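Naphthalene dioxygenase large subunit (Rhodococcus sp., PDB 2B1X) carries a Rieske [2Fe-2S] cluster in one domain and a mononuclear iron in the other, as the large subunit of a Rieske-type dioxygenase. Local coordinates at residues E68-I72 with G83-A87; W46-E52 with M145-S150; I41-V47 with V298-L302; D168-L173 with T245-L251. All blocks are in the same frame, centred on the assembly; numbering follows the deposited sequence.

From the N terminus, residues 41-47 open contact 3, the widest of the loops, and Trp-46 and Val-47 from the same segment also begin contact 2. Contact 1 then opens and closes within a single hairpin, 68-72 with 83-87, before 145-150 completes contact 2 and bonds back to that hairpin through Gly-83 O and Met-145 N. Contact 4 follows in series, 168-173 with 245-251, and 298-302 finally closes contact 3 around all the others; none cross. Contacts 1 and 2 lie in Rieske-domain strands, contact 4 in the catalytic domain, and contact 3 ties the two together, meeting contact 4 through Phe-299, Tyr-169 and His-249.

Contact 1: residues E68-I72 with G83-A87; sequences EDQFI and GHLNA
Gln-70 and Asn-86 each swing CG away from their own backbone N (chi1 -164° and -170°), a shared torsion that lays the two side chains side by side, pointing the same way, with amide planes 29° apart. Asn-86 ND2 thereby reaches Gln-70 OE1 at 2.6 Å in a short, bent bond, coming from above the carbonyl plane rather than along a lone pair. The same residues are joined through the main chain, Asn-86 N donating to Gln-70 O at 2.9 Å. Phe-71 and Leu-85 follow as the non-hydrogen-bonded pair, then Ile-72 and His-84 as the hydrogen-bonded one, with Ile-72 N to His-84 O at 2.7 Å and His-84 N to Ile-72 O at 2.8 Å. The Ile-72/His-84 pair belongs to the hairpin of strands 69-75 and 81-85 in the Rieske domain; the Asn-86 bonds continue it just past the strand. Leu-85 CD1 sits over one face of the Phe-71 ring, toward the rim and 4.0 Å from CZ; Phe-387 of the second subunit packs against both residues. Ile-72 CD1 lies 3.6 Å from Asn-86 OD1, the two side chains crossing at about a right angle. Since Asn-86 ND2 also donates to Cys-96 O, and Gln-70 OE1 accepts from Gln-94 NE2, each of these buried polar atoms has two partners, which helps fix the rotation of both amides where the hairpin leads on toward the cluster-binding loops.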
loop_
_atom_site.group_PDB
_atom_site.type_symbol
_atom_site.label_atom_id
_atom_site.label_comp_id
_atom_site.label_asym_id
_atom_site.label_seq_id
_atom_site.Cartn_x
_atom_site.Cartn_y
_atom_site.Cartn_z
ATOM N N GLU A 68 -18.201 4.655 -4.167
ATOM C CA GLU A 68 -17.950 3.282 -3.768
ATOM C C GLU A 68 -19.172 2.387 -4.045
ATOM O O GLU A 68 -19.087 1.150 -3.910
ATOM C CB GLU A 68 -17.597 3.208 -2.248
ATOM C CG GLU A 68 -16.255 3.825 -1.824
ATOM C CD GLU A 68 -16.295 5.337 -1.696
ATOM O OE1 GLU A 68 -17.382 5.937 -1.654
ATOM O OE2 GLU A 68 -15.213 5.950 -1.644
ATOM N N ASP A 69 -20.336 2.961 -4.359
ATOM C CA ASP A 69 -21.499 2.095 -4.606
ATOM C C ASP A 69 -21.444 1.462 -5.982
ATOM O O ASP A 69 -21.228 2.148 -6.994
ATOM C CB ASP A 69 -22.819 2.813 -4.449
ATOM C CG ASP A 69 -23.196 2.984 -3.003
ATOM O OD1 ASP A 69 -23.424 1.954 -2.313
ATOM O OD2 ASP A 69 -23.253 4.120 -2.485
ATOM N N GLN A 70 -21.701 0.154 -5.999
ATOM C CA GLN A 70 -21.586 -0.634 -7.186
ATOM C C GLN A 70 -22.967 -1.060 -7.677
ATOM O O GLN A 70 -23.753 -1.601 -6.901
ATOM C CB GLN A 70 -20.702 -1.844 -6.881
ATOM C CG GLN A 70 -20.187 -2.541 -8.122
ATOM C CD GLN A 70 -19.428 -3.810 -7.772
ATOM O OE1 GLN A 70 -20.016 -4.720 -7.270
ATOM N NE2 GLN A 70 -18.132 -3.860 -8.055
ATOM N N PHE A 71 -23.239 -0.816 -8.970
ATOM C CA PHE A 71 -24.542 -1.068 -9.569
ATOM C C PHE A 71 -24.433 -1.949 -10.782
ATOM O O PHE A 71 -23.530 -1.766 -11.599
ATOM C CB PHE A 71 -25.243 0.250 -9.953
ATOM C CG PHE A 71 -25.656 1.059 -8.776
ATOM C CD1 PHE A 71 -24.770 1.987 -8.203
ATOM C CD2 PHE A 71 -26.916 0.861 -8.192
ATOM C CE1 PHE A 71 -25.148 2.730 -7.063
ATOM C CE2 PHE A 71 -27.307 1.598 -7.053
ATOM C CZ PHE A 71 -26.410 2.518 -6.479
ATOM N N ILE A 72 -25.339 -2.922 -10.899
ATOM C CA ILE A 72 -25.515 -3.632 -12.172
ATOM C C ILE A 72 -26.414 -2.782 -13.077
ATOM O O ILE A 72 -27.535 -2.406 -12.690
ATOM C CB ILE A 72 -26.192 -5.023 -11.933
ATOM C CG1 ILE A 72 -25.304 -5.927 -11.081
ATOM C CG2 ILE A 72 -26.499 -5.706 -13.228
ATOM C CD1 ILE A 72 -26.123 -7.049 -10.410
ATOM N N GLY A 83 -31.012 -0.502 -13.171
ATOM C CA GLY A 83 -29.840 -0.269 -12.357
ATOM C C GLY A 83 -30.121 -0.864 -10.977
ATOM O O GLY A 83 -31.015 -0.393 -10.286
ATOM N N HIS A 84 -29.367 -1.910 -10.616
ATOM C CA HIS A 84 -29.541 -2.651 -9.371
ATOM C C HIS A 84 -28.316 -2.524 -8.510
ATOM O O HIS A 84 -27.222 -2.820 -8.980
ATOM C CB HIS A 84 -29.620 -4.160 -9.640
ATOM C CG HIS A 84 -30.636 -4.578 -10.646
ATOM N ND1 HIS A 84 -31.992 -4.330 -10.496
ATOM C CD2 HIS A 84 -30.505 -5.303 -11.780
ATOM C CE1 HIS A 84 -32.640 -4.842 -11.525
ATOM N NE2 HIS A 84 -31.765 -5.458 -12.302
ATOM N N LEU A 85 -28.472 -2.178 -7.234
ATOM C CA LEU A 85 -27.357 -2.237 -6.309
ATOM C C LEU A 85 -26.812 -3.667 -6.268
ATOM O O LEU A 85 -27.569 -4.635 -6.047
ATOM C CB LEU A 85 -27.773 -1.774 -4.885
ATOM C CG LEU A 85 -26.658 -1.790 -3.817
ATOM C CD1 LEU A 85 -25.696 -0.632 -4.084
ATOM C CD2 LEU A 85 -27.250 -1.695 -2.384
ATOM N N ASN A 86 -25.499 -3.812 -6.454
ATOM C CA ASN A 86 -24.885 -5.128 -6.567
ATOM C C ASN A 86 -24.590 -5.770 -5.209
ATOM O O ASN A 86 -23.435 -6.107 -4.882
ATOM C CB ASN A 86 -23.627 -5.042 -7.417
ATOM C CG ASN A 86 -23.072 -6.409 -7.774
ATOM O OD1 ASN A 86 -23.764 -7.414 -7.670
ATOM N ND2 ASN A 86 -21.793 -6.449 -8.163
ATOM N N ALA A 87 -25.651 -5.959 -4.436
ATOM C CA ALA A 87 -25.561 -6.352 -3.036
ATOM C C ALA A 87 -26.790 -7.160 -2.747
ATOM O O ALA A 87 -27.895 -6.621 -2.753
ATOM C CB ALA A 87 -25.489 -5.111 -2.115
#

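Contact 2: residues W46-E52 with M145-S150; sequences WVFLAHE and MPNLAS
In the three-stranded antiparallel sheet of the Rieske domain, strand 154-158 lies between strands 47-51 and 147-151, so Trp-46, Leu-49 and Glu-52 meet 145-150 through side chains spanning that middle strand. The backbones stay well apart, as the 8.4 Å between the CA atoms of Trp-46 and Asn-147 attests. Trp-46 supplies the far corner of its six-membered ring: CH2 is 3.5 Å from Asn-147 CB and 4.0 Å from Ala-149 CB, and CZ3 is 3.5 Å from Asn-147 O. The Asn-147 amide is turned 51° from the indole plane, and its ND2 is held elsewhere by Asp-160 O, just as Trp-46 NE1 is by Asp-164 O. Leu-49 directs CG anti to its own carbonyl carbon (chi1 -59°) and meets Met-145 tip to tip, CD1 to CE at 3.9 Å, and Leu-49 CD1 also lies 4.0 Å from Leu-148 CD1, the two leucines crossing obliquely. Leu-49 and Ala-50 both face Ile-155, forming a classic beta bulge in the edge strand. At the other end Ser-150 OG donates to Glu-52 OE1 at 2.8 Å, arriving on the anti side and 23° out of the carboxylate plane; Arg-75 offers OE2 only a weak, long ion pair. The contact thus grades from a largely apolar patch, in which Trp-46 also meets the Asn-147 amide and carbonyl, to a single serine-carboxylate bond that probably lends Glu-52 modest stabilisation of its negative charge.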
loop_
_atom_site.group_PDB
_atom_site.type_symbol
_atom_site.label_atom_id
_atom_site.label_comp_id
_atom_site.label_asym_id
_atom_site.label_seq_id
_atom_site.Cartn_x
_atom_site.Cartn_y
_atom_site.Cartn_z
ATOM N N TRP A 46 -26.645 13.817 -10.767
ATOM C CA TRP A 46 -26.818 12.754 -11.741
ATOM C C TRP A 46 -25.422 12.382 -12.243
ATOM O O TRP A 46 -24.692 13.251 -12.737
ATOM C CB TRP A 46 -27.670 13.233 -12.921
ATOM C CG TRP A 46 -29.131 13.288 -12.638
ATOM C CD1 TRP A 46 -29.835 14.358 -12.181
ATOM C CD2 TRP A 46 -30.062 12.209 -12.738
ATOM N NE1 TRP A 46 -31.162 14.028 -12.018
ATOM C CE2 TRP A 46 -31.329 12.712 -12.366
ATOM C CE3 TRP A 46 -29.961 10.864 -13.144
ATOM C CZ2 TRP A 46 -32.486 11.928 -12.394
ATOM C CZ3 TRP A 46 -31.100 10.086 -13.162
ATOM C CH2 TRP A 46 -32.348 10.613 -12.786
ATOM N N VAL A 47 -25.105 11.093 -12.197
ATOM C CA VAL A 47 -23.777 10.572 -12.552
ATOM C C VAL A 47 -23.883 9.580 -13.728
ATOM O O VAL A 47 -24.764 8.728 -13.755
ATOM C CB VAL A 47 -23.163 9.843 -11.345
ATOM C CG1 VAL A 47 -21.808 9.176 -11.719
ATOM C CG2 VAL A 47 -23.086 10.803 -10.117
ATOM N N PHE A 48 -23.002 9.733 -14.721
ATOM C CA PHE A 48 -23.032 8.874 -15.889
ATOM C C PHE A 48 -22.568 7.448 -15.504
ATOM O O PHE A 48 -21.559 7.268 -14.788
ATOM C CB PHE A 48 -22.135 9.446 -17.000
ATOM C CG PHE A 48 -21.992 8.523 -18.186
ATOM C CD1 PHE A 48 -22.991 8.431 -19.143
ATOM C CD2 PHE A 48 -20.860 7.727 -18.317
ATOM C CE1 PHE A 48 -22.867 7.546 -20.235
ATOM C CE2 PHE A 48 -20.723 6.841 -19.365
ATOM C CZ PHE A 48 -21.719 6.757 -20.358
ATOM N N LEU A 49 -23.304 6.450 -15.996
ATOM C CA LEU A 49 -23.020 5.043 -15.700
ATOM C C LEU A 49 -22.570 4.239 -16.927
ATOM O O LEU A 49 -21.592 3.491 -16.878
ATOM C CB LEU A 49 -24.284 4.379 -15.177
ATOM C CG LEU A 49 -24.872 5.024 -13.904
ATOM C CD1 LEU A 49 -26.212 4.431 -13.545
ATOM C CD2 LEU A 49 -23.900 4.852 -12.771
ATOM N N ALA A 50 -23.328 4.351 -18.009
ATOM C CA ALA A 50 -23.091 3.493 -19.163
ATOM C C ALA A 50 -23.736 4.071 -20.384
ATOM O O ALA A 50 -24.634 4.925 -20.275
ATOM C CB ALA A 50 -23.635 2.072 -18.887
ATOM N N HIS A 51 -23.282 3.621 -21.555
ATOM C CA HIS A 51 -24.001 3.922 -22.795
ATOM C C HIS A 51 -24.899 2.736 -23.121
ATOM O O HIS A 51 -24.518 1.579 -22.894
ATOM C CB HIS A 51 -23.025 4.212 -23.950
ATOM C CG HIS A 51 -23.658 4.887 -25.139
ATOM N ND1 HIS A 51 -24.247 4.180 -26.171
ATOM C CD2 HIS A 51 -23.765 6.198 -25.473
ATOM C CE1 HIS A 51 -24.706 5.025 -27.077
ATOM N NE2 HIS A 51 -24.420 6.254 -26.682
ATOM N N GLU A 52 -26.100 3.021 -23.636
ATOM C CA GLU A 52 -27.044 1.978 -24.016
ATOM C C GLU A 52 -26.485 0.964 -25.016
ATOM O O GLU A 52 -26.875 -0.214 -25.009
ATOM C CB GLU A 52 -28.310 2.607 -24.582
ATOM C CG GLU A 52 -29.242 3.118 -23.503
ATOM C CD GLU A 52 -30.596 3.535 -24.056
ATOM O OE1 GLU A 52 -31.025 4.680 -23.766
ATOM O OE2 GLU A 52 -31.225 2.731 -24.789
ATOM N N MET A 145 -31.470 1.614 -8.230
ATOM C CA MET A 145 -30.971 2.997 -8.294
ATOM C C MET A 145 -32.178 3.920 -8.037
ATOM O O MET A 145 -33.183 3.806 -8.731
ATOM C CB MET A 145 -30.408 3.256 -9.697
ATOM C CG MET A 145 -29.939 4.701 -9.980
ATOM S SD MET A 145 -28.506 5.081 -8.896
ATOM C CE MET A 145 -27.272 4.110 -9.824
ATOM N N PRO A 146 -32.099 4.788 -7.028
ATOM C CA PRO A 146 -33.228 5.643 -6.651
ATOM C C PRO A 146 -33.746 6.463 -7.819
ATOM O O PRO A 146 -34.940 6.596 -7.951
ATOM C CB PRO A 146 -32.634 6.542 -5.559
ATOM C CG PRO A 146 -31.547 5.696 -4.948
ATOM C CD PRO A 146 -30.937 4.971 -6.127
ATOM N N ASN A 147 -32.854 7.005 -8.646
ATOM C CA ASN A 147 -33.266 7.693 -9.847
ATOM C C ASN A 147 -32.418 7.231 -11.047
ATOM O O ASN A 147 -31.190 7.309 -11.016
ATOM C CB ASN A 147 -33.179 9.215 -9.639
ATOM C CG ASN A 147 -34.534 9.874 -9.578
ATOM O OD1 ASN A 147 -35.358 9.684 -10.458
ATOM N ND2 ASN A 147 -34.759 10.668 -8.558
ATOM N N LEU A 148 -33.080 6.723 -12.080
ATOM C CA LEU A 148 -32.374 6.248 -13.268
ATOM C C LEU A 148 -33.027 6.812 -14.515
ATOM O O LEU A 148 -34.252 6.799 -14.636
ATOM C CB LEU A 148 -32.381 4.713 -13.340
ATOM C CG LEU A 148 -31.574 4.005 -14.456
ATOM C CD1 LEU A 148 -30.085 3.931 -14.153
ATOM C CD2 LEU A 148 -32.117 2.571 -14.703
ATOM N N ALA A 149 -32.216 7.292 -15.450
ATOM C CA ALA A 149 -32.746 7.884 -16.685
ATOM C C ALA A 149 -31.704 7.892 -17.780
ATOM O O ALA A 149 -30.520 7.697 -17.532
ATOM C CB ALA A 149 -33.273 9.337 -16.452
ATOM N N SER A 150 -32.175 8.149 -18.994
ATOM C CA SER A 150 -31.373 8.178 -20.192
ATOM C C SER A 150 -31.568 9.509 -20.938
ATOM O O SER A 150 -32.688 10.036 -21.000
ATOM C CB SER A 150 -31.852 7.053 -21.107
ATOM O OG SER A 150 -30.755 6.267 -21.516
#

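Contact 3: residues I41-V47 with V298-L302; sequences IFGHAWV and VFPNL
Val-47 and Pro-300 bring the two backbones nearest, with 7.0 Å between their CA atoms, and the peptide bond before Pro-300 is cis. Separately, the turn at 41-45 is closed by Ile-41 O, which accepts from both His-44 N and Ala-45 N. The proline ring is the wedge. Its CD touches Trp-46 O at 3.4 Å and Ala-45 CB at 3.8 Å, its CG meets Phe-42 CE2 at 3.7 Å, and its CB slides past Ile-41 CG2 at 4.0 Å as the two side chains run in opposite directions. Ile-41 CG2 in turn covers the centre of one face of the Phe-42 ring, so methyl, aromatic ring and pyrrolidine form a continuous apolar layer. Phe-299 brings its ring edge to Ile-41, CZ lying 4.1 Å from CG1. Residues 298-302 link the adjacent antiparallel strands 293-298 and 302-309 of the large catalytic-domain sheet, whereas 41-47 leads from helix 31-40 into strand 47-51 of the Rieske part, consistent with the proline lying where the two domains meet. Helix 422-436, whose Leu-434 touches both Ile-41 and Phe-299, packs beside them. Asn-301 places its amide at the edge of Phe-42, the planes 70° apart; a chi1 of 70° sets CG between the backbone N and carbonyl carbon, and ND2 donates to Trp-326 O. A water bridges the two segments, 3.0 Å from Trp-46 O and 2.9 Å from Phe-299 O.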
loop_
_atom_site.group_PDB
_atom_site.type_symbol
_atom_site.label_atom_id
_atom_site.label_comp_id
_atom_site.label_asym_id
_atom_site.label_seq_id
_atom_site.Cartn_x
_atom_site.Cartn_y
_atom_site.Cartn_z
ATOM N N ILE A 41 -22.199 15.947 -3.165
ATOM C CA ILE A 41 -22.205 15.891 -4.633
ATOM C C ILE A 41 -22.686 14.541 -5.152
ATOM O O ILE A 41 -23.693 14.491 -5.814
ATOM C CB ILE A 41 -20.822 16.276 -5.261
ATOM C CG1 ILE A 41 -20.736 17.797 -5.453
ATOM C CG2 ILE A 41 -20.658 15.656 -6.605
ATOM C CD1 ILE A 41 -20.432 18.551 -4.223
ATOM N N PHE A 42 -21.984 13.458 -4.803
ATOM C CA PHE A 42 -22.230 12.156 -5.424
ATOM C C PHE A 42 -23.481 11.459 -4.921
ATOM O O PHE A 42 -24.022 10.575 -5.599
ATOM C CB PHE A 42 -20.963 11.272 -5.413
ATOM C CG PHE A 42 -19.854 11.823 -6.286
ATOM C CD1 PHE A 42 -18.741 12.465 -5.710
ATOM C CD2 PHE A 42 -19.947 11.767 -7.672
ATOM C CE1 PHE A 42 -17.766 13.015 -6.485
ATOM C CE2 PHE A 42 -18.951 12.312 -8.485
ATOM C CZ PHE A 42 -17.856 12.940 -7.907
ATOM N N GLY A 43 -23.966 11.881 -3.755
ATOM C CA GLY A 43 -25.249 11.420 -3.274
ATOM C C GLY A 43 -26.452 12.195 -3.798
ATOM O O GLY A 43 -27.592 11.809 -3.527
ATOM N N HIS A 44 -26.222 13.257 -4.579
ATOM C CA HIS A 44 -27.343 14.037 -5.090
ATOM C C HIS A 44 -27.356 14.211 -6.606
ATOM O O HIS A 44 -28.397 14.114 -7.223
ATOM C CB HIS A 44 -27.396 15.387 -4.383
ATOM C CG HIS A 44 -27.841 15.281 -2.961
ATOM N ND1 HIS A 44 -26.969 15.026 -1.919
ATOM C CD2 HIS A 44 -29.075 15.350 -2.412
ATOM C CE1 HIS A 44 -27.649 14.954 -0.788
ATOM N NE2 HIS A 44 -28.929 15.160 -1.058
ATOM N N ALA A 45 -26.191 14.431 -7.201
ATOM C CA ALA A 45 -26.080 14.753 -8.610
ATOM C C ALA A 45 -26.386 13.557 -9.485
ATOM O O ALA A 45 -26.418 12.425 -9.007
ATOM C CB ALA A 45 -24.674 15.267 -8.911
ATOM N N TRP A 46 -26.645 13.817 -10.767
ATOM C CA TRP A 46 -26.818 12.754 -11.741
ATOM C C TRP A 46 -25.422 12.382 -12.243
ATOM O O TRP A 46 -24.692 13.251 -12.737
ATOM C CB TRP A 46 -27.670 13.233 -12.921
ATOM C CG TRP A 46 -29.131 13.288 -12.638
ATOM C CD1 TRP A 46 -29.835 14.358 -12.181
ATOM C CD2 TRP A 46 -30.062 12.209 -12.738
ATOM N NE1 TRP A 46 -31.162 14.028 -12.018
ATOM C CE2 TRP A 46 -31.329 12.712 -12.366
ATOM C CE3 TRP A 46 -29.961 10.864 -13.144
ATOM C CZ2 TRP A 46 -32.486 11.928 -12.394
ATOM C CZ3 TRP A 46 -31.100 10.086 -13.162
ATOM C CH2 TRP A 46 -32.348 10.613 -12.786
ATOM N N VAL A 47 -25.105 11.093 -12.197
ATOM C CA VAL A 47 -23.777 10.572 -12.552
ATOM C C VAL A 47 -23.883 9.580 -13.728
ATOM O O VAL A 47 -24.764 8.728 -13.755
ATOM C CB VAL A 47 -23.163 9.843 -11.345
ATOM C CG1 VAL A 47 -21.808 9.176 -11.719
ATOM C CG2 VAL A 47 -23.086 10.803 -10.117
ATOM N N VAL A 298 -20.144 17.444 -18.238
ATOM C CA VAL A 298 -21.448 17.320 -17.617
ATOM C C VAL A 298 -21.263 17.132 -16.091
ATOM O O VAL A 298 -20.790 16.095 -15.619
ATOM C CB VAL A 298 -22.236 16.116 -18.200
ATOM C CG1 VAL A 298 -23.636 16.076 -17.626
ATOM C CG2 VAL A 298 -22.284 16.222 -19.732
ATOM N N PHE A 299 -21.613 18.143 -15.322
ATOM C CA PHE A 299 -21.401 18.064 -13.877
ATOM C C PHE A 299 -22.045 16.808 -13.293
ATOM O O PHE A 299 -23.165 16.469 -13.669
ATOM C CB PHE A 299 -22.005 19.280 -13.193
ATOM C CG PHE A 299 -21.617 19.404 -11.773
ATOM C CD1 PHE A 299 -20.528 20.198 -11.400
ATOM C CD2 PHE A 299 -22.355 18.747 -10.789
ATOM C CE1 PHE A 299 -20.158 20.316 -10.060
ATOM C CE2 PHE A 299 -21.979 18.841 -9.418
ATOM C CZ PHE A 299 -20.887 19.624 -9.066
ATOM N N PRO A 300 -21.378 16.125 -12.363
ATOM C CA PRO A 300 -20.019 16.473 -11.904
ATOM C C PRO A 300 -18.835 15.975 -12.746
ATOM O O PRO A 300 -17.904 16.780 -12.949
ATOM C CB PRO A 300 -19.945 15.851 -10.499
ATOM C CG PRO A 300 -20.970 14.680 -10.550
ATOM C CD PRO A 300 -21.961 14.978 -11.627
ATOM N N ASN A 301 -18.832 14.720 -13.186
ATOM C CA ASN A 301 -17.543 14.072 -13.515
ATOM C C ASN A 301 -17.563 13.306 -14.845
ATOM O O ASN A 301 -16.787 12.377 -15.033
ATOM C CB ASN A 301 -17.085 13.145 -12.369
ATOM C CG ASN A 301 -17.964 11.888 -12.242
ATOM O OD1 ASN A 301 -19.142 11.923 -12.570
ATOM N ND2 ASN A 301 -17.380 10.779 -11.797
ATOM N N LEU A 302 -18.453 13.692 -15.763
ATOM C CA LEU A 302 -18.446 13.153 -17.116
ATOM C C LEU A 302 -17.921 14.231 -18.048
ATOM O O LEU A 302 -18.506 15.316 -18.117
ATOM C CB LEU A 302 -19.863 12.731 -17.579
ATOM C CG LEU A 302 -19.991 12.481 -19.121
ATOM C CD1 LEU A 302 -19.198 11.238 -19.485
ATOM C CD2 LEU A 302 -21.426 12.357 -19.579
HETATM O O HOH W 1 -22.620 13.826 -14.821
#

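Contact 4: residues D168-L173 with T245-L251; sequences DYLGDL and TGHGHGL
His-249 NE2 donates to Tyr-169 O at 2.9 Å, the acceptor lying in the imidazole plane while the donor stands above the carbonyl plane and away from its lone pairs; the N-H...O angle of 146° shows the bond is bent. The same imidazole turns its edge to the face of the Tyr-169 ring, CE1 to CE2 at 3.6 Å with the planes 81° apart, a T-shaped pair. Tyr-169 can offer that face because its CG lies opposite the backbone N (chi1 -180°). His-247 joins the cluster on the same side of the Tyr-169 ring, the two rings meeting obliquely; Tyr-169 CA sits over the His-247 face, 4.1 Å from the centroid, in a CH-pi contact. Beyond the rings, Leu-173 CG packs on His-249 CB at 3.7 Å, and its CD2 passes Leu-251 CD2 at 3.7 Å. Both histidines belong to the hairpin joining strands 240-244 and 250-254, whose type I' turn, Gly-246 to His-249, sets His-247 O over the centre of the His-249 ring. Across the contact, helix 166-170 ends, with Gly-171 leaving helical geometry at positive phi. Further out, Phe-299 binds both partners, its N meeting His-249 ND1 and its O the Tyr-169 hydroxyl. With ND1 facing an amide N-H and NE2 a carbonyl, His-249 is probably neutral and protonated on NE2, a polar bridge from the helix end to the catalytic-domain sheet.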
loop_
_atom_site.group_PDB
_atom_site.type_symbol
_atom_site.label_atom_id
_atom_site.label_comp_id
_atom_site.label_asym_id
_atom_site.label_seq_id
_atom_site.Cartn_x
_atom_site.Cartn_y
_atom_site.Cartn_z
ATOM N N ASP A 168 -34.301 18.167 -16.713
ATOM C CA ASP A 168 -34.159 19.463 -16.032
ATOM C C ASP A 168 -32.693 19.717 -15.610
ATOM O O ASP A 168 -32.164 20.831 -15.730
ATOM C CB ASP A 168 -35.092 19.527 -14.817
ATOM C CG ASP A 168 -36.571 19.776 -15.212
ATOM O OD1 ASP A 168 -36.885 19.949 -16.404
ATOM O OD2 ASP A 168 -37.484 19.799 -14.374
ATOM N N TYR A 169 -32.043 18.662 -15.127
ATOM C CA TYR A 169 -30.651 18.755 -14.685
ATOM C C TYR A 169 -29.702 19.123 -15.828
ATOM O O TYR A 169 -28.776 19.935 -15.658
ATOM C CB TYR A 169 -30.253 17.427 -14.057
ATOM C CG TYR A 169 -28.837 17.331 -13.528
ATOM C CD1 TYR A 169 -28.504 17.844 -12.287
ATOM C CD2 TYR A 169 -27.850 16.699 -14.265
ATOM C CE1 TYR A 169 -27.189 17.730 -11.783
ATOM C CE2 TYR A 169 -26.539 16.586 -13.773
ATOM C CZ TYR A 169 -26.230 17.095 -12.528
ATOM O OH TYR A 169 -24.952 16.962 -12.016
ATOM N N LEU A 170 -29.925 18.528 -16.990
ATOM C CA LEU A 170 -29.116 18.842 -18.150
ATOM C C LEU A 170 -29.510 20.236 -18.660
ATOM O O LEU A 170 -28.638 21.065 -19.012
ATOM C CB LEU A 170 -29.270 17.755 -19.215
ATOM C CG LEU A 170 -28.784 16.357 -18.761
ATOM C CD1 LEU A 170 -29.130 15.351 -19.840
ATOM C CD2 LEU A 170 -27.287 16.294 -18.402
ATOM N N GLY A 171 -30.822 20.517 -18.645
ATOM C CA GLY A 171 -31.307 21.825 -19.044
ATOM C C GLY A 171 -30.817 22.241 -20.419
ATOM O O GLY A 171 -30.928 21.479 -21.394
ATOM N N ASP A 172 -30.266 23.456 -20.502
ATOM C CA ASP A 172 -29.848 24.034 -21.767
ATOM C C ASP A 172 -28.680 23.278 -22.408
ATOM O O ASP A 172 -28.439 23.400 -23.611
ATOM C CB ASP A 172 -29.463 25.497 -21.564
ATOM C CG ASP A 172 -30.679 26.420 -21.413
ATOM O OD1 ASP A 172 -31.812 26.032 -21.759
ATOM O OD2 ASP A 172 -30.583 27.579 -20.946
ATOM N N LEU A 173 -27.953 22.505 -21.601
ATOM C CA LEU A 173 -26.890 21.663 -22.126
ATOM C C LEU A 173 -27.373 20.668 -23.179
ATOM O O LEU A 173 -26.612 20.311 -24.078
ATOM C CB LEU A 173 -26.178 20.928 -21.000
ATOM C CG LEU A 173 -24.668 20.717 -20.997
ATOM C CD1 LEU A 173 -24.331 19.233 -20.971
ATOM C CD2 LEU A 173 -23.844 21.478 -22.041
ATOM N N THR A 245 -23.921 26.763 -18.612
ATOM C CA THR A 245 -25.326 26.492 -18.422
ATOM C C THR A 245 -25.532 26.444 -16.890
ATOM O O THR A 245 -24.561 26.557 -16.157
ATOM C CB THR A 245 -25.464 25.144 -19.150
ATOM O OG1 THR A 245 -26.223 25.323 -20.340
ATOM C CG2 THR A 245 -26.039 24.011 -18.332
ATOM N N GLY A 246 -26.763 26.306 -16.403
ATOM C CA GLY A 246 -26.981 26.070 -14.984
ATOM C C GLY A 246 -26.490 24.667 -14.594
ATOM O O GLY A 246 -26.065 23.911 -15.457
ATOM N N HIS A 247 -26.544 24.329 -13.310
ATOM C CA HIS A 247 -26.038 23.020 -12.793
ATOM C C HIS A 247 -24.555 22.708 -13.099
ATOM O O HIS A 247 -24.151 21.523 -13.237
ATOM C CB HIS A 247 -26.906 21.831 -13.234
ATOM C CG HIS A 247 -28.374 22.055 -13.062
ATOM N ND1 HIS A 247 -29.020 21.838 -11.869
ATOM C CD2 HIS A 247 -29.322 22.457 -13.930
ATOM C CE1 HIS A 247 -30.306 22.103 -12.004
ATOM N NE2 HIS A 247 -30.516 22.481 -13.249
ATOM N N GLY A 248 -23.731 23.750 -13.169
ATOM C CA GLY A 248 -22.297 23.527 -13.272
ATOM C C GLY A 248 -21.786 23.084 -14.631
ATOM O O GLY A 248 -20.568 22.898 -14.776
ATOM N N HIS A 249 -22.665 22.950 -15.632
ATOM C CA HIS A 249 -22.236 22.396 -16.929
ATOM C C HIS A 249 -21.605 23.460 -17.816
ATOM O O HIS A 249 -22.030 24.625 -17.812
ATOM C CB HIS A 249 -23.379 21.770 -17.716
ATOM C CG HIS A 249 -24.258 20.839 -16.946
ATOM N ND1 HIS A 249 -23.774 19.748 -16.260
ATOM C CD2 HIS A 249 -25.606 20.804 -16.806
ATOM C CE1 HIS A 249 -24.783 19.086 -15.721
ATOM N NE2 HIS A 249 -25.904 19.712 -16.024
ATOM N N GLY A 250 -20.601 23.063 -18.609
ATOM C CA GLY A 250 -20.064 23.987 -19.591
ATOM C C GLY A 250 -19.272 23.255 -20.655
ATOM O O GLY A 250 -18.875 22.094 -20.458
ATOM N N LEU A 251 -18.968 23.976 -21.724
ATOM C CA LEU A 251 -18.211 23.455 -22.866
ATOM C C LEU A 251 -17.545 24.578 -23.647
ATOM O O LEU A 251 -17.887 25.750 -23.490
ATOM C CB LEU A 251 -19.127 22.717 -23.834
ATOM C CG LEU A 251 -20.183 23.471 -24.637
ATOM C CD1 LEU A 251 -20.505 22.699 -25.934
ATOM C CD2 LEU A 251 -21.461 23.728 -23.828
#